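Local coordinates for protein leucine aminopeptidase (Parabacteroides distasonis, PDB 3TC8) that binds zinc and probably acts as an M28-family exopeptidase, removing residues from peptide N-termini or cyclising N-terminal glutamine, at residues A[207-213]-A[238-244]; A[222-227]-A[262-266]; A[74-80]-A[161-167]. All blocks are in the same frame, centred on the assembly; numbering follows the deposited sequence. Where two conformers were deposited one is given.

Contact 1. Residues A[207-213]-A[238-244]; sequences ATFFKEQ and YFINAAG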
# COMPACT_ATOMS: atom_id res chain seq x y z
N ALA A 207 -3.09 -12.14 -9.71
CA ALA A 207 -1.86 -11.60 -9.15
C ALA A 207 -1.04 -12.75 -8.54
O ALA A 207 -1.60 -13.73 -8.01
CB ALA A 207 -2.14 -10.55 -8.08
N THR A 208 0.27 -12.58 -8.53
CA THR A 208 1.19 -13.51 -7.92
C THR A 208 2.12 -12.77 -6.98
O THR A 208 2.94 -11.97 -7.43
CB THR A 208 1.96 -14.30 -8.99
OG1 THR A 208 2.60 -13.43 -9.92
CG2 THR A 208 1.05 -15.25 -9.74
N PHE A 209 2.00 -13.08 -5.69
CA PHE A 209 2.80 -12.48 -4.66
C PHE A 209 3.95 -13.42 -4.32
O PHE A 209 3.74 -14.50 -3.75
CB PHE A 209 1.98 -12.21 -3.39
CG PHE A 209 0.65 -11.53 -3.64
CD1 PHE A 209 0.53 -10.42 -4.45
CD2 PHE A 209 -0.51 -12.02 -3.03
CE1 PHE A 209 -0.68 -9.79 -4.66
CE2 PHE A 209 -1.72 -11.38 -3.23
CZ PHE A 209 -1.83 -10.29 -4.04
N PHE A 210 5.18 -13.03 -4.71
CA PHE A 210 6.36 -13.80 -4.39
C PHE A 210 6.98 -13.23 -3.11
O PHE A 210 6.65 -12.16 -2.62
CB PHE A 210 7.35 -13.71 -5.57
CG PHE A 210 7.00 -14.53 -6.77
CD1 PHE A 210 6.00 -14.15 -7.65
CD2 PHE A 210 7.66 -15.71 -6.99
CE1 PHE A 210 5.69 -14.91 -8.74
CE2 PHE A 210 7.33 -16.50 -8.10
CZ PHE A 210 6.37 -16.09 -8.96
N LYS A 211 7.91 -14.01 -2.55
CA LYS A 211 8.60 -13.57 -1.34
C LYS A 211 9.67 -12.54 -1.76
O LYS A 211 10.70 -12.90 -2.38
CB LYS A 211 9.20 -14.76 -0.61
CG LYS A 211 8.17 -15.79 -0.21
CD LYS A 211 8.80 -16.95 0.50
CE LYS A 211 7.87 -18.06 0.78
NZ LYS A 211 8.62 -19.21 1.43
N GLU A 212 9.41 -11.27 -1.49
CA GLU A 212 10.25 -10.21 -2.03
C GLU A 212 11.58 -10.13 -1.27
O GLU A 212 11.64 -10.39 -0.08
CB GLU A 212 9.39 -8.93 -1.99
CG GLU A 212 10.02 -7.69 -2.59
CD GLU A 212 11.01 -6.98 -1.70
OE1 GLU A 212 10.76 -6.92 -0.48
OE2 GLU A 212 12.05 -6.48 -2.24
N GLN A 213 12.64 -9.76 -1.97
CA GLN A 213 13.99 -9.90 -1.39
C GLN A 213 14.26 -9.01 -0.20
O GLN A 213 14.80 -9.49 0.79
CB GLN A 213 15.08 -9.64 -2.44
CG GLN A 213 15.21 -10.75 -3.42
CD GLN A 213 15.63 -12.04 -2.80
OE1 GLN A 213 16.50 -12.06 -1.93
NE2 GLN A 213 14.91 -13.11 -3.14
N TYR A 238 -2.10 -17.47 -5.02
CA TYR A 238 -1.72 -16.08 -4.95
C TYR A 238 -0.41 -15.86 -4.23
O TYR A 238 0.44 -15.12 -4.70
CB TYR A 238 -2.82 -15.22 -4.27
CG TYR A 238 -4.10 -15.20 -5.04
CD1 TYR A 238 -4.26 -14.35 -6.13
CD2 TYR A 238 -5.12 -16.08 -4.76
CE1 TYR A 238 -5.44 -14.35 -6.87
CE2 TYR A 238 -6.30 -16.08 -5.50
CZ TYR A 238 -6.44 -15.25 -6.56
OH TYR A 238 -7.61 -15.29 -7.29
N PHE A 239 -0.23 -16.47 -3.05
CA PHE A 239 1.00 -16.37 -2.29
C PHE A 239 1.93 -17.48 -2.69
O PHE A 239 1.92 -18.57 -2.11
CB PHE A 239 0.69 -16.38 -0.79
CG PHE A 239 0.03 -15.12 -0.31
CD1 PHE A 239 -1.34 -14.93 -0.42
CD2 PHE A 239 0.76 -14.13 0.34
CE1 PHE A 239 -1.95 -13.77 0.02
CE2 PHE A 239 0.16 -13.00 0.78
CZ PHE A 239 -1.18 -12.83 0.63
N ILE A 240 2.75 -17.19 -3.67
CA ILE A 240 3.62 -18.21 -4.32
C ILE A 240 4.78 -18.51 -3.38
O ILE A 240 5.44 -17.58 -2.89
CB ILE A 240 4.17 -17.71 -5.66
CG1 ILE A 240 3.05 -17.17 -6.55
CG2 ILE A 240 4.93 -18.84 -6.35
CD1 ILE A 240 1.91 -18.13 -6.86
N ASN A 241 5.03 -19.80 -3.12
CA ASN A 241 6.06 -20.21 -2.20
C ASN A 241 7.41 -20.22 -2.89
O ASN A 241 8.02 -21.30 -3.10
CB ASN A 241 5.73 -21.59 -1.64
CG ASN A 241 6.48 -21.88 -0.33
OD1 ASN A 241 6.95 -20.96 0.37
ND2 ASN A 241 6.58 -23.17 0.01
N ALA A 242 7.88 -19.06 -3.26
CA ALA A 242 9.10 -18.88 -3.98
C ALA A 242 9.63 -17.49 -3.78
O ALA A 242 8.85 -16.54 -3.63
CB ALA A 242 8.94 -19.19 -5.48
N ALA A 243 10.94 -17.33 -3.88
CA ALA A 243 11.59 -16.03 -3.84
C ALA A 243 11.34 -15.24 -5.10
O ALA A 243 11.36 -15.78 -6.21
CB ALA A 243 13.11 -16.19 -3.63
N GLY A 244 11.02 -13.97 -4.91
CA GLY A 244 10.86 -13.04 -5.97
C GLY A 244 12.07 -12.18 -6.11
O GLY A 244 13.15 -12.48 -5.65
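Phe209 turns the edge of its ring to the face of Phe239, a T-shaped pair with planes at 66° and Phe209 CD2 lying 3.8 Å from Phe239 CE1. Away from this pair, Ile240 CB sits 4.1 Å above the centroid of the Phe210 ring in a CH-pi contact, and its branch methyl CG2 reaches Phe210 CE2; the fork at CB lets one side chain lie on the ring. Around these side chains the two strands run parallel. Phe209 N donates to Tyr238 O (2.8 Å) and Phe209 O accepts from Ile240 N. Beyond Asn241, the centre of an inverse gamma turn, the register slips by two residues, a beta bulge, and Lys211 N pairs with Ala242 O at 2.9 Å. Gly244 N in turn donates to Lys211 O, and a CB on Gly244 would run into Phe210 CB, which is consistent with a glycine here. The extended Lys211 chain carries NZ to a salt bridge with Glu224. Strand 209-211, helix 213-233 and strand 239-240 form a beta-alpha-beta crossover: Trp227 of the helix makes an edge-to-face pair with Phe239, both phenylalanines of the T-shaped pair rest on Ile265 of strand 262-266, and Tyr238 packs on helix 292-308.

Contact 2. Residues A[222-227]-A[262-266]; sequences IVEMVW and SIDII
Ile263 pushes both of its branches into a hollow on the helix made by Ile222, Val223, Val226 and Trp227, residues from two neighbouring turns. Ile263 CG2 fills the end nearer the helix start, 3.5 Å from Val223 CG2, the tightest approach here, and 3.8 Å from Ile222 CG2. The other branch serves the far end: Ile263 CD1 meets Val226 CG2 tip to tip at 3.8 Å and lies at the edge of the Trp227 ring, 4.1 Å from Trp227 CZ3. This division follows from a chi1 of 74°, which sets CG1 between the backbone N and the carbonyl carbon and turns CG2 beside the N, so that one forked side chain plugs both halves of the hollow. Val226 is forked in its turn. While CG2 touches Ile263, its CG1 points at the end of Ile265, with Val226 CG1 and Ile265 CD1 4.0 Å apart, and it thus fits between two alternate residues of the strand. The indole supplies the broad wall; Val223 CG1 rests over one of its faces, toward the rim, and Trp227 NE1 makes weak hydrogen bonds to Phe209 O and Ile240 O. No hydrogen bond joins the two segments, as fits compact aliphatic side chains in a buried layer, though Ser215, earlier on the same helix, bonds through OG to Asp264 N. The short segment axes approach to 9.1 Å at a crossing angle of -41°. Strand 262-266, one of the two edge strands of the mixed sheet, pairs in parallel with strand 195-200, whose Tyr195 also touches Ile222. Ser262 and Asp264 point away from helix 213-233 and pack on helix 250-258, which places the strand between two helices, in keeping with the alpha/beta/alpha sandwich of M28 peptidases.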
# COMPACT_ATOMS: atom_id res chain seq x y z
N ILE A 222 8.45 -12.94 9.19
CA ILE A 222 7.19 -12.33 8.87
C ILE A 222 6.69 -12.84 7.52
O ILE A 222 5.52 -13.18 7.38
CB ILE A 222 7.25 -10.78 8.91
CG1 ILE A 222 7.89 -10.28 10.23
CG2 ILE A 222 5.88 -10.16 8.67
CD1 ILE A 222 7.20 -10.76 11.52
N VAL A 223 7.59 -12.87 6.53
CA VAL A 223 7.26 -13.47 5.25
C VAL A 223 6.72 -14.89 5.44
O VAL A 223 5.68 -15.27 4.91
CB VAL A 223 8.44 -13.47 4.24
CG1 VAL A 223 8.05 -14.18 2.96
CG2 VAL A 223 8.93 -12.04 3.97
N GLU A 224 7.47 -15.70 6.18
CA GLU A 224 7.09 -17.07 6.39
C GLU A 224 5.73 -17.20 7.07
O GLU A 224 4.91 -18.03 6.70
CB GLU A 224 8.17 -17.85 7.11
CG GLU A 224 9.42 -18.01 6.21
CD GLU A 224 9.13 -18.76 4.94
OE1 GLU A 224 8.47 -19.85 5.02
OE2 GLU A 224 9.56 -18.27 3.86
N MSE A 225 5.49 -16.39 8.09
CA MSE A 225 4.22 -16.43 8.79
C MSE A 225 3.06 -16.10 7.86
O MSE A 225 2.04 -16.79 7.86
CB MSE A 225 4.26 -15.41 9.91
CG MSE A 225 2.93 -15.14 10.64
SE MSE A 225 3.01 -13.91 12.09
CE MSE A 225 3.57 -12.34 11.12
N VAL A 226 3.22 -15.05 7.05
CA VAL A 226 2.17 -14.65 6.13
C VAL A 226 1.94 -15.68 5.03
O VAL A 226 0.80 -16.05 4.74
CB VAL A 226 2.48 -13.21 5.55
CG1 VAL A 226 1.51 -12.85 4.42
CG2 VAL A 226 2.44 -12.21 6.68
N TRP A 227 3.03 -16.18 4.40
CA TRP A 227 2.87 -17.11 3.33
C TRP A 227 2.31 -18.44 3.84
O TRP A 227 1.53 -19.09 3.13
CB TRP A 227 4.21 -17.32 2.56
CG TRP A 227 4.36 -16.43 1.33
CD1 TRP A 227 4.44 -16.89 0.07
CD2 TRP A 227 4.33 -14.98 1.24
NE1 TRP A 227 4.48 -15.83 -0.82
CE2 TRP A 227 4.43 -14.66 -0.12
CE3 TRP A 227 4.28 -13.97 2.16
CZ2 TRP A 227 4.41 -13.34 -0.58
CZ3 TRP A 227 4.23 -12.65 1.71
CH2 TRP A 227 4.33 -12.36 0.36
N SER A 262 9.71 -5.25 8.01
CA SER A 262 8.51 -5.04 7.19
C SER A 262 8.61 -5.82 5.91
O SER A 262 9.71 -6.02 5.35
CB SER A 262 8.28 -3.57 6.91
OG SER A 262 8.14 -2.80 8.06
N ILE A 263 7.46 -6.26 5.42
CA ILE A 263 7.36 -6.99 4.19
C ILE A 263 6.45 -6.27 3.20
O ILE A 263 5.62 -5.43 3.58
CB ILE A 263 6.85 -8.42 4.44
CG1 ILE A 263 5.34 -8.48 4.75
CG2 ILE A 263 7.69 -9.12 5.53
CD1 ILE A 263 4.76 -9.89 4.67
N ASP A 264 6.59 -6.67 1.93
CA ASP A 264 5.77 -6.16 0.83
C ASP A 264 5.03 -7.29 0.19
O ASP A 264 5.67 -8.25 -0.27
CB ASP A 264 6.67 -5.46 -0.19
CG ASP A 264 5.95 -4.59 -1.18
OD1 ASP A 264 4.72 -4.47 -1.19
OD2 ASP A 264 6.72 -3.95 -2.02
N ILE A 265 3.69 -7.20 0.17
CA ILE A 265 2.82 -8.11 -0.56
C ILE A 265 2.47 -7.35 -1.83
O ILE A 265 1.74 -6.34 -1.78
CB ILE A 265 1.56 -8.47 0.25
CG1 ILE A 265 1.92 -9.08 1.61
CG2 ILE A 265 0.66 -9.39 -0.57
CD1 ILE A 265 0.77 -9.42 2.49
N ILE A 266 2.97 -7.82 -2.96
CA ILE A 266 2.93 -7.09 -4.24
C ILE A 266 2.95 -8.05 -5.39
O ILE A 266 3.72 -9.01 -5.40
CB ILE A 266 4.10 -6.05 -4.31
CG1 ILE A 266 4.08 -5.32 -5.66
CG2 ILE A 266 5.46 -6.67 -4.04
CD1 ILE A 266 4.96 -4.08 -5.69

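Contact 3. Residues A[74-80]-A[161-167]; sequences AYDGTKL and YGTPEFV
Tyr75 and Tyr161 are linked through water, and no direct hydrogen bond spans the two segments. Water 1 accepts from Tyr75 N at 2.9 Å and donates to Tyr161 O at 2.7 Å. At the hydroxyl end of Tyr161, water 2 bonds to Tyr161 OH at 2.7 Å and donates to Thr78 OG1. Beyond the waters, the contact is made largely by the two tyrosine rings. Thr163 CA lies 4.0 Å from the centroid of the Tyr75 ring, over its face, in a CH-pi contact, while Asp76 CB, from the tyrosine's own segment, lies over the opposite face toward the rim. The Pro164 and Tyr75 side chains cross at about a right angle, with Pro164 CD 3.3 Å from Tyr75 CZ. With chi1 at 74°, Tyr75 CG stands between the backbone N and the carbonyl carbon, which brings the ring against Thr163 and Pro164. Tyr75 OH is hydrogen-bonded to Tyr108 OH. Replacing Tyr75 by an alanine would probably leave Thr163 and Pro164 without the flat surface they pack on and remove the hydroxyl that Tyr108 bonds to. Tyr161 receives Leu80 over one face, with Leu80 CD2 at 3.7 Å from Tyr161 CE2, and Ala74 CB packs near Tyr161 CD1. An Asx turn shapes the first segment: Asp76 OD1 accepts from Thr78 N and, at 2.6 Å, from Thr78 OG1, both on the same face of the carboxylate. Thr78 suits the place because its hydroxyl can donate to Asp76 and still accept from water 2. Gly77 takes a positive phi (90°), awkward for other residues. The turn joins strands 64-73 and 79-89, an antiparallel hairpin at one edge of the mixed sheet, and meets the loop running from strand 150-156 toward helix 177-184.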
# COMPACT_ATOMS: atom_id res chain seq x y z
N ALA A 74 9.55 16.94 -5.10
CA ALA A 74 9.69 15.94 -6.13
C ALA A 74 11.00 16.10 -6.88
O ALA A 74 11.71 17.13 -6.75
CB ALA A 74 8.52 16.03 -7.13
N TYR A 75 11.31 15.10 -7.69
CA TYR A 75 12.56 15.06 -8.46
C TYR A 75 12.79 16.29 -9.33
O TYR A 75 13.93 16.64 -9.60
CB TYR A 75 12.61 13.79 -9.34
CG TYR A 75 11.69 13.90 -10.52
CD1 TYR A 75 10.30 13.64 -10.42
CD2 TYR A 75 12.17 14.34 -11.74
CE1 TYR A 75 9.47 13.86 -11.48
CE2 TYR A 75 11.32 14.55 -12.80
CZ TYR A 75 9.97 14.32 -12.68
OH TYR A 75 9.15 14.56 -13.75
N ASP A 76 11.70 16.92 -9.79
CA ASP A 76 11.75 18.08 -10.72
C ASP A 76 11.65 19.38 -9.95
O ASP A 76 11.53 20.44 -10.56
CB ASP A 76 10.64 18.00 -11.78
CG ASP A 76 9.25 18.09 -11.24
OD1 ASP A 76 9.07 18.13 -9.99
OD2 ASP A 76 8.31 18.21 -12.09
N GLY A 77 11.70 19.33 -8.63
CA GLY A 77 11.57 20.54 -7.81
C GLY A 77 10.14 20.88 -7.42
O GLY A 77 9.97 21.81 -6.62
N THR A 78 9.12 20.20 -7.94
CA THR A 78 7.73 20.54 -7.58
C THR A 78 7.57 20.34 -6.06
O THR A 78 7.95 19.30 -5.51
CB THR A 78 6.71 19.62 -8.32
OG1 THR A 78 6.97 19.70 -9.72
CG2 THR A 78 5.24 20.05 -8.07
N LYS A 79 6.95 21.31 -5.42
CA LYS A 79 6.61 21.22 -4.04
C LYS A 79 5.25 20.52 -3.97
O LYS A 79 4.23 21.01 -4.50
CB LYS A 79 6.57 22.62 -3.45
CG LYS A 79 7.95 23.33 -3.46
CD LYS A 79 8.97 22.63 -2.62
CE LYS A 79 10.34 23.27 -2.78
NZ LYS A 79 11.34 22.59 -1.91
N LEU A 80 5.21 19.39 -3.30
CA LEU A 80 4.02 18.56 -3.15
C LEU A 80 3.40 18.78 -1.80
O LEU A 80 4.06 18.63 -0.76
CB LEU A 80 4.38 17.09 -3.31
CG LEU A 80 5.11 16.69 -4.58
CD1 LEU A 80 5.40 15.18 -4.58
CD2 LEU A 80 4.35 17.14 -5.84
N TYR A 161 5.69 9.45 -7.48
CA TYR A 161 6.05 10.69 -8.18
C TYR A 161 7.56 10.69 -8.48
O TYR A 161 8.16 11.75 -8.66
CB TYR A 161 5.62 11.92 -7.34
CG TYR A 161 5.14 13.14 -8.09
CD1 TYR A 161 5.98 13.92 -8.91
CD2 TYR A 161 3.83 13.59 -7.93
CE1 TYR A 161 5.49 15.05 -9.51
CE2 TYR A 161 3.37 14.76 -8.51
CZ TYR A 161 4.23 15.48 -9.30
OH TYR A 161 3.75 16.65 -9.88
N GLY A 162 8.17 9.52 -8.59
CA GLY A 162 9.58 9.42 -8.90
C GLY A 162 9.89 9.70 -10.35
O GLY A 162 9.00 9.79 -11.20
N THR A 163 11.17 9.86 -10.63
CA THR A 163 11.66 10.23 -11.95
C THR A 163 11.04 9.35 -13.02
O THR A 163 11.16 8.11 -12.95
CB THR A 163 13.19 10.07 -12.02
OG1 THR A 163 13.77 10.83 -10.96
CG2 THR A 163 13.72 10.54 -13.38
N PRO A 164 10.44 9.94 -14.07
CA PRO A 164 9.85 9.11 -15.12
C PRO A 164 10.88 8.69 -16.18
O PRO A 164 11.96 9.27 -16.31
CB PRO A 164 8.79 10.02 -15.72
CG PRO A 164 9.31 11.37 -15.50
CD PRO A 164 10.05 11.35 -14.20
N GLU A 165 10.47 7.72 -16.97
CA GLU A 165 11.34 7.15 -17.99
C GLU A 165 11.86 8.17 -18.98
O GLU A 165 12.95 8.02 -19.49
CB GLU A 165 10.62 6.05 -18.75
CG GLU A 165 10.26 4.84 -17.90
CD GLU A 165 11.49 4.11 -17.38
OE1 GLU A 165 12.12 3.45 -18.19
OE2 GLU A 165 11.82 4.23 -16.18
N PHE A 166 11.08 9.24 -19.22
CA PHE A 166 11.45 10.24 -20.23
C PHE A 166 12.33 11.34 -19.67
O PHE A 166 12.69 12.25 -20.44
CB PHE A 166 10.16 10.79 -20.89
CG PHE A 166 9.15 11.37 -19.93
CD1 PHE A 166 9.28 12.63 -19.40
CD2 PHE A 166 8.03 10.65 -19.58
CE1 PHE A 166 8.35 13.15 -18.54
CE2 PHE A 166 7.07 11.16 -18.71
CZ PHE A 166 7.23 12.42 -18.17
N VAL A 167 12.70 11.29 -18.40
CA VAL A 167 13.63 12.25 -17.82
C VAL A 167 14.98 11.58 -17.63
O VAL A 167 15.08 10.53 -17.01
CB VAL A 167 13.09 12.77 -16.46
CG1 VAL A 167 14.14 13.50 -15.62
CG2 VAL A 167 11.87 13.70 -16.69
O HOH W 1 10.03 12.66 -6.88
O HOH W 2 5.39 18.07 -11.48

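Overall arrangement
Contacts 1 and 2 form one unit, their centres 9 Å apart. Helix 213-233, which supplies one half of contact 2, is also the connection between the strands of contact 1, and its Trp227 takes part in the packing of both. Contact 3 lies on the other side of the chain's centre from contact 2, with centres 30 Å apart and nearest atoms about 14 Å apart, although both reach the same sheet. The zinc, bound by Asp127, Asp160 and His281, is about 9 Å from the nearest part of Gly162 in contact 3 and about 11 Å from the side chain of Asp264 in contact 2. Segment 161-167 directly follows the ligand Asp160, so contact 3 borders the metal site in sequence too.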